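Local coordinates for protein beta-N-acetylhexosaminidase (Streptomyces plicatus, PDB 1JAK) that hydrolyses terminal beta-linked N-acetylhexosamine residues as a family 20 glycosidase, probably by substrate-assisted catalysis, and here holds an isofagomine-type inhibitor, at residues L363-G368 against E444-T449; S393-T398 against L412-Y417. All blocks are in the same frame, centred on the assembly; numbering follows the deposited sequence.

Contact 1: L363-G368 against E444-T449; sequences LVQYWG and EAPLWT. With IFG ((2R,3R,4S,5R)-2-acetamido-3,4-dihydroxy-5-hydroxymethyl-piperidine), chain F.
Gln365, on strand 363-366, sends its side chain across the barrel interior to Glu444 on strand 440-447, where the two side chains cross at about a right angle. With CG of Gln365 turned anti to the backbone N (chi1 -168°), the two extended side chains together span the 8.5 Å between the CA atoms of Gln365 and Glu444. The bond that results, Gln365 NE2 to Glu444 OE2 at 2.8 Å, is weak: its N-H...O angle is 140°, and the amide and carboxylate planes are 71° apart. A water links the other two oxygens, donating to Gln365 OE1, 2.9 Å away, and to Glu444 OE1. Gln365 OE1 is also bonded to His315 and NE2 to Ser393, while the carboxylate meets Ser161 through OE1 and His192 through OE2. Every polar side-chain atom of this buried pair therefore has a partner, and the amide is fixed in its rotation. Pro446 packs its ring carbon CG 3.9 Å from Gln365 NE2.

Where the strand ends, Trp367 takes CG between the backbone N and the carbonyl carbon, and its indole turns a face to the acetamido group of the inhibitor. IFG C8, the acetyl methyl, sits 3.5 Å above the Trp367 ring plane over its centre. Trp367 NE1 is held by Gln352. Trp448 presents a face to the piperidine ring instead, with IFG C3 3.4 Å above the centre of its indole and IFG O3 near CZ3. The two tryptophans touch the inhibitor rather than each other. The polar pair in the barrel interior and the aromatic walls at the strand ends belong to the (beta/alpha)8 barrel of family 20, whose sugar pocket opens at the C-terminal ends of the parallel strands.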
loop_
_atom_site.group_PDB
_atom_site.type_symbol
_atom_site.label_atom_id
_atom_site.label_comp_id
_atom_site.label_asym_id
_atom_site.label_seq_id
_atom_site.Cartn_x
_atom_site.Cartn_y
_atom_site.Cartn_z
ATOM N N LEU A 363 -0.154 11.984 -12.494
ATOM C CA LEU A 363 -0.060 10.536 -12.619
ATOM C C LEU A 363 -1.496 10.033 -12.649
ATOM O O LEU A 363 -2.371 10.632 -12.028
ATOM C CB LEU A 363 0.635 9.896 -11.413
ATOM C CG LEU A 363 2.132 10.089 -11.181
ATOM C CD1 LEU A 363 2.387 11.454 -10.572
ATOM C CD2 LEU A 363 2.628 8.996 -10.240
ATOM N N VAL A 364 -1.749 8.960 -13.387
ATOM C CA VAL A 364 -3.089 8.390 -13.407
ATOM C C VAL A 364 -2.995 6.937 -12.983
ATOM O O VAL A 364 -2.021 6.247 -13.293
ATOM C CB VAL A 364 -3.777 8.494 -14.793
ATOM C CG1 VAL A 364 -4.054 9.956 -15.114
ATOM C CG2 VAL A 364 -2.920 7.847 -15.871
ATOM N N GLN A 365 -4.002 6.486 -12.245
ATOM C CA GLN A 365 -4.029 5.118 -11.752
ATOM C C GLN A 365 -4.983 4.281 -12.592
ATOM O O GLN A 365 -6.200 4.461 -12.536
ATOM C CB GLN A 365 -4.462 5.100 -10.285
ATOM C CG GLN A 365 -4.232 3.760 -9.609
ATOM C CD GLN A 365 -4.556 3.780 -8.127
ATOM O OE1 GLN A 365 -4.666 4.846 -7.511
ATOM N NE2 GLN A 365 -4.698 2.596 -7.544
ATOM N N TYR A 366 -4.413 3.363 -13.364
ATOM C CA TYR A 366 -5.184 2.496 -14.245
ATOM C C TYR A 366 -5.780 1.293 -13.524
ATOM O O TYR A 366 -5.047 0.443 -13.006
ATOM C CB TYR A 366 -4.295 1.994 -15.379
ATOM C CG TYR A 366 -5.037 1.164 -16.391
ATOM C CD1 TYR A 366 -5.882 1.765 -17.324
ATOM C CD2 TYR A 366 -4.915 -0.224 -16.406
ATOM C CE1 TYR A 366 -6.584 1.004 -18.250
ATOM C CE2 TYR A 366 -5.614 -0.998 -17.329
ATOM C CZ TYR A 366 -6.447 -0.374 -18.248
ATOM O OH TYR A 366 -7.140 -1.128 -19.166
ATOM N N TRP A 367 -7.107 1.215 -13.506
ATOM C CA TRP A 367 -7.782 0.101 -12.857
ATOM C C TRP A 367 -8.622 -0.705 -13.851
ATOM O O TRP A 367 -9.600 -1.360 -13.475
ATOM C CB TRP A 367 -8.650 0.600 -11.690
ATOM C CG TRP A 367 -9.705 1.615 -12.046
ATOM C CD1 TRP A 367 -9.509 2.912 -12.429
ATOM C CD2 TRP A 367 -11.123 1.421 -12.000
ATOM N NE1 TRP A 367 -10.720 3.540 -12.620
ATOM C CE2 TRP A 367 -11.727 2.646 -12.363
ATOM C CE3 TRP A 367 -11.944 0.331 -11.682
ATOM C CZ2 TRP A 367 -13.118 2.814 -12.419
ATOM C CZ3 TRP A 367 -13.331 0.497 -11.734
ATOM C CH2 TRP A 367 -13.901 1.732 -12.102
ATOM N N GLY A 368 -8.217 -0.657 -15.119
ATOM C CA GLY A 368 -8.908 -1.393 -16.164
ATOM C C GLY A 368 -8.687 -2.892 -16.061
ATOM O O GLY A 368 -8.014 -3.370 -15.143
ATOM N N GLU A 444 -0.087 -0.809 -7.665
ATOM C CA GLU A 444 -0.807 -0.606 -6.419
ATOM C C GLU A 444 -1.817 -1.723 -6.221
ATOM O O GLU A 444 -2.374 -2.242 -7.187
ATOM C CB GLU A 444 -1.535 0.743 -6.411
ATOM C CG GLU A 444 -2.298 0.995 -5.111
ATOM C CD GLU A 444 -2.777 2.429 -4.958
ATOM O OE1 GLU A 444 -1.932 3.348 -4.992
ATOM O OE2 GLU A 444 -3.998 2.637 -4.798
ATOM N N ALA A 445 -2.035 -2.094 -4.963
ATOM C CA ALA A 445 -3.002 -3.131 -4.614
ATOM C C ALA A 445 -4.076 -2.484 -3.741
ATOM O O ALA A 445 -3.886 -2.313 -2.538
ATOM C CB ALA A 445 -2.315 -4.258 -3.851
ATOM N N PRO A 446 -5.215 -2.103 -4.342
ATOM C CA PRO A 446 -6.288 -1.473 -3.562
ATOM C C PRO A 446 -7.177 -2.477 -2.842
ATOM O O PRO A 446 -7.509 -3.528 -3.391
ATOM C CB PRO A 446 -7.089 -0.699 -4.617
ATOM C CG PRO A 446 -6.139 -0.580 -5.796
ATOM C CD PRO A 446 -5.444 -1.909 -5.782
ATOM N N LEU A 447 -7.560 -2.146 -1.613
ATOM C CA LEU A 447 -8.455 -2.999 -0.841
ATOM C C LEU A 447 -9.707 -2.186 -0.532
ATOM O O LEU A 447 -9.714 -1.346 0.373
ATOM C CB LEU A 447 -7.794 -3.471 0.463
ATOM C CG LEU A 447 -8.655 -4.375 1.362
ATOM C CD1 LEU A 447 -9.199 -5.560 0.565
ATOM C CD2 LEU A 447 -7.815 -4.865 2.542
ATOM N N TRP A 448 -10.759 -2.426 -1.312
ATOM C CA TRP A 448 -12.034 -1.741 -1.138
ATOM C C TRP A 448 -12.805 -2.428 -0.018
ATOM O O TRP A 448 -12.682 -3.638 0.174
ATOM C CB TRP A 448 -12.810 -1.771 -2.454
ATOM C CG TRP A 448 -12.059 -1.068 -3.545
ATOM C CD1 TRP A 448 -11.341 -1.641 -4.557
ATOM C CD2 TRP A 448 -11.907 0.348 -3.696
ATOM N NE1 TRP A 448 -10.749 -0.666 -5.330
ATOM C CE2 TRP A 448 -11.083 0.563 -4.823
ATOM C CE3 TRP A 448 -12.389 1.456 -2.987
ATOM C CZ2 TRP A 448 -10.730 1.845 -5.260
ATOM C CZ3 TRP A 448 -12.041 2.733 -3.422
ATOM C CH2 TRP A 448 -11.218 2.914 -4.550
ATOM N N THR A 449 -13.616 -1.673 0.717
ATOM C CA THR A 449 -14.298 -2.278 1.852
ATOM C C THR A 449 -15.821 -2.372 1.899
ATOM O O THR A 449 -16.401 -2.418 2.982
ATOM C CB THR A 449 -13.796 -1.633 3.165
ATOM O OG1 THR A 449 -13.977 -0.212 3.114
ATOM C CG2 THR A 449 -12.313 -1.932 3.358
HETATM N N1 IFG F . -14.866 0.589 -8.307
HETATM C C2 IFG F . -14.836 1.799 -7.445
HETATM C C3 IFG F . -14.479 1.544 -5.924
HETATM C C4 IFG F . -15.096 0.252 -5.347
HETATM C C5 IFG F . -14.738 -0.912 -6.275
HETATM C C6 IFG F . -15.229 -2.284 -5.825
HETATM C C7 IFG F . -12.616 2.396 -8.323
HETATM C C8 IFG F . -11.562 3.325 -8.869
HETATM C C9 IFG F . -15.238 -0.703 -7.710
HETATM N N2 IFG F . -13.888 2.785 -8.010
HETATM O O7 IFG F . -12.287 1.228 -8.176
HETATM O O3 IFG F . -14.902 2.658 -5.149
HETATM O O4 IFG F . -16.515 0.399 -5.311
HETATM O O6 IFG F . -14.462 -3.328 -6.415
HETATM O O HOH W 1 -2.508 5.832 -5.876
#

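Contact 2: S393-T398 against L412-Y417; sequences SPADRT and LSWAGY. With IFG ((2R,3R,4S,5R)-2-acetamido-3,4-dihydroxy-5-hydroxymethyl-piperidine), chain F.
Ala395 and Ala415 face each other from two irregular loop segments, and the chains come closest at Asp396 and Ala415, whose CA atoms are 5.4 Å apart. Segment 393-398 curls round Pro394 O, which accepts from both Arg397 N and Thr398 N. On the other side, residues Ser413 to Gly416 form a type I beta turn closed by Gly416 N to Ser413 O at 2.9 Å. Gly416, the last residue of the turn, has a positive phi (82°).

Two alanine methyls and the rim of an indole carry most of the contact. Ala395 CB lies 3.4 Å from Trp414 CH2, oblique to the ring. The Ala415 methyl packs 4.2 Å from that of Ala395, CB to CB, and also rests against Ala395 O at 3.6 Å. Ala415 CB lies over one face of the Trp414 ring, toward its rim, thus packing against both its neighbour in sequence and the opposing loop. Asp396 contributes its CB, 3.7 Å from Ala415 O, whereas its carboxylate leads away to a salt bridge with Arg422.

Placing CG of Trp414 between the backbone N and the carbonyl carbon (chi1 66°) brings the indole to the inhibitor as well as to Ala395. Its NE1 donates to IFG O6 over 2.8 Å in a nearly straight bond of 166°, with the oxygen in the ring plane at the edge. Leu412 CD1 reaches IFG C6 at 3.5 Å, so this loop lines the hydroxymethyl end of the sugar pocket. Both segments belong to the long connection from strand 389-392 to helix 420-424; Arg422 of that helix grips Asp396, and Ser393 and Thr398 pack on strand 440-447.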
loop_
_atom_site.group_PDB
_atom_site.type_symbol
_atom_site.label_atom_id
_atom_site.label_comp_id
_atom_site.label_asym_id
_atom_site.label_seq_id
_atom_site.Cartn_x
_atom_site.Cartn_y
_atom_site.Cartn_z
ATOM N N SER A 393 -2.994 -0.845 -11.446
ATOM C CA SER A 393 -3.747 -1.600 -10.445
ATOM C C SER A 393 -5.014 -2.138 -11.118
ATOM O O SER A 393 -6.132 -1.746 -10.773
ATOM C CB SER A 393 -4.116 -0.709 -9.247
ATOM O OG SER A 393 -5.001 0.335 -9.619
ATOM N N PRO A 394 -4.851 -3.055 -12.089
ATOM C CA PRO A 394 -5.969 -3.655 -12.826
ATOM C C PRO A 394 -6.988 -4.284 -11.882
ATOM O O PRO A 394 -6.622 -5.027 -10.973
ATOM C CB PRO A 394 -5.288 -4.700 -13.713
ATOM C CG PRO A 394 -3.879 -4.158 -13.873
ATOM C CD PRO A 394 -3.572 -3.672 -12.483
ATOM N N ALA A 395 -8.264 -3.991 -12.110
ATOM C CA ALA A 395 -9.324 -4.520 -11.257
ATOM C C ALA A 395 -9.417 -6.043 -11.273
ATOM O O ALA A 395 -9.923 -6.641 -10.324
ATOM C CB ALA A 395 -10.668 -3.907 -11.653
ATOM N N ASP A 396 -8.942 -6.670 -12.345
ATOM C CA ASP A 396 -8.980 -8.124 -12.433
ATOM C C ASP A 396 -7.612 -8.728 -12.116
ATOM O O ASP A 396 -7.314 -9.861 -12.502
ATOM C CB ASP A 396 -9.466 -8.567 -13.825
ATOM C CG ASP A 396 -8.563 -8.089 -14.951
ATOM O OD1 ASP A 396 -7.730 -7.184 -14.732
ATOM O OD2 ASP A 396 -8.704 -8.621 -16.075
ATOM N N ARG A 397 -6.789 -7.960 -11.402
ATOM C CA ARG A 397 -5.454 -8.409 -11.017
ATOM C C ARG A 397 -5.087 -8.063 -9.576
ATOM O O ARG A 397 -4.802 -8.952 -8.771
ATOM C CB ARG A 397 -4.388 -7.780 -11.920
ATOM C CG ARG A 397 -4.540 -8.059 -13.399
ATOM C CD ARG A 397 -4.066 -9.444 -13.756
ATOM N NE ARG A 397 -4.175 -9.680 -15.194
ATOM C CZ ARG A 397 -3.720 -10.766 -15.807
ATOM N NH1 ARG A 397 -3.116 -11.719 -15.110
ATOM N NH2 ARG A 397 -3.883 -10.904 -17.119
ATOM N N THR A 398 -5.090 -6.771 -9.255
ATOM C CA THR A 398 -4.677 -6.329 -7.925
ATOM C C THR A 398 -5.727 -5.748 -6.982
ATOM O O THR A 398 -5.376 -5.197 -5.937
ATOM C CB THR A 398 -3.517 -5.321 -8.033
ATOM O OG1 THR A 398 -3.999 -4.087 -8.579
ATOM C CG2 THR A 398 -2.420 -5.873 -8.938
ATOM N N LEU A 412 -16.152 -8.908 -3.829
ATOM C CA LEU A 412 -17.029 -8.691 -4.977
ATOM C C LEU A 412 -16.628 -9.547 -6.177
ATOM O O LEU A 412 -15.558 -10.157 -6.185
ATOM C CB LEU A 412 -17.018 -7.211 -5.364
ATOM C CG LEU A 412 -17.471 -6.248 -4.262
ATOM C CD1 LEU A 412 -17.460 -4.827 -4.795
ATOM C CD2 LEU A 412 -18.872 -6.619 -3.782
ATOM N N SER A 413 -17.480 -9.569 -7.200
ATOM C CA SER A 413 -17.217 -10.393 -8.376
ATOM C C SER A 413 -17.444 -9.715 -9.726
ATOM O O SER A 413 -17.393 -10.375 -10.765
ATOM C CB SER A 413 -18.090 -11.648 -8.305
ATOM O OG SER A 413 -19.466 -11.295 -8.288
ATOM N N TRP A 414 -17.678 -8.408 -9.726
ATOM C CA TRP A 414 -17.942 -7.700 -10.975
ATOM C C TRP A 414 -16.790 -7.751 -11.979
ATOM O O TRP A 414 -17.012 -7.649 -13.186
ATOM C CB TRP A 414 -18.320 -6.240 -10.694
ATOM C CG TRP A 414 -17.208 -5.424 -10.107
ATOM C CD1 TRP A 414 -16.952 -5.215 -8.779
ATOM C CD2 TRP A 414 -16.192 -4.721 -10.829
ATOM N NE1 TRP A 414 -15.835 -4.421 -8.633
ATOM C CE2 TRP A 414 -15.350 -4.105 -9.876
ATOM C CE3 TRP A 414 -15.909 -4.552 -12.193
ATOM C CZ2 TRP A 414 -14.243 -3.331 -10.242
ATOM C CZ3 TRP A 414 -14.809 -3.781 -12.558
ATOM C CH2 TRP A 414 -13.989 -3.180 -11.583
ATOM N N ALA A 415 -15.564 -7.906 -11.487
ATOM C CA ALA A 415 -14.396 -7.970 -12.363
ATOM C C ALA A 415 -13.989 -9.419 -12.595
ATOM O O ALA A 415 -12.855 -9.701 -13.002
ATOM C CB ALA A 415 -13.229 -7.191 -11.744
ATOM N N GLY A 416 -14.923 -10.332 -12.352
ATOM C CA GLY A 416 -14.636 -11.745 -12.512
ATOM C C GLY A 416 -13.942 -12.223 -11.253
ATOM O O GLY A 416 -13.939 -11.519 -10.246
ATOM N N TYR A 417 -13.356 -13.415 -11.302
ATOM C CA TYR A 417 -12.659 -13.959 -10.143
ATOM C C TYR A 417 -11.163 -13.777 -10.318
ATOM O O TYR A 417 -10.654 -13.775 -11.437
ATOM C CB TYR A 417 -13.027 -15.432 -9.965
ATOM C CG TYR A 417 -14.496 -15.585 -9.676
ATOM C CD1 TYR A 417 -15.055 -14.997 -8.546
ATOM C CD2 TYR A 417 -15.347 -16.233 -10.573
ATOM C CE1 TYR A 417 -16.422 -15.036 -8.312
ATOM C CE2 TYR A 417 -16.725 -16.280 -10.347
ATOM C CZ TYR A 417 -17.253 -15.674 -9.214
ATOM O OH TYR A 417 -18.608 -15.692 -8.974
HETATM N N1 IFG F . -14.866 0.589 -8.307
HETATM C C2 IFG F . -14.836 1.799 -7.445
HETATM C C3 IFG F . -14.479 1.544 -5.924
HETATM C C4 IFG F . -15.096 0.252 -5.347
HETATM C C5 IFG F . -14.738 -0.912 -6.275
HETATM C C6 IFG F . -15.229 -2.284 -5.825
HETATM C C7 IFG F . -12.616 2.396 -8.323
HETATM C C8 IFG F . -11.562 3.325 -8.869
HETATM C C9 IFG F . -15.238 -0.703 -7.710
HETATM N N2 IFG F . -13.888 2.785 -8.010
HETATM O O7 IFG F . -12.287 1.228 -8.176
HETATM O O3 IFG F . -14.902 2.658 -5.149
HETATM O O4 IFG F . -16.515 0.399 -5.311
HETATM O O6 IFG F . -14.462 -3.328 -6.415
#

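In the fold
The centres of contacts 1 and 2 are 10 Å apart, and both belong to one pocket around the inhibitor. Along the chain, 393-398 and 412-417 fall between the strands that contact 1 brings together. Hydrogen bonds join the contacts directly, among them Glu444 O to Thr398 OG1 at 2.8 Å and Tyr366 O to Ser393 N at 2.9 Å (both probable), and Gln365 NE2 to Ser393 OG. Pro446 CD also packs 3.3 Å from Thr398 O. Contact 1 supplies the aromatic faces around the acetamido group and piperidine ring, while contact 2 meets the hydroxymethyl group. Arg168, Asp319, Glu320, Tyr399, Asp401 and Glu450 add further hydrogen bonds to the inhibitor.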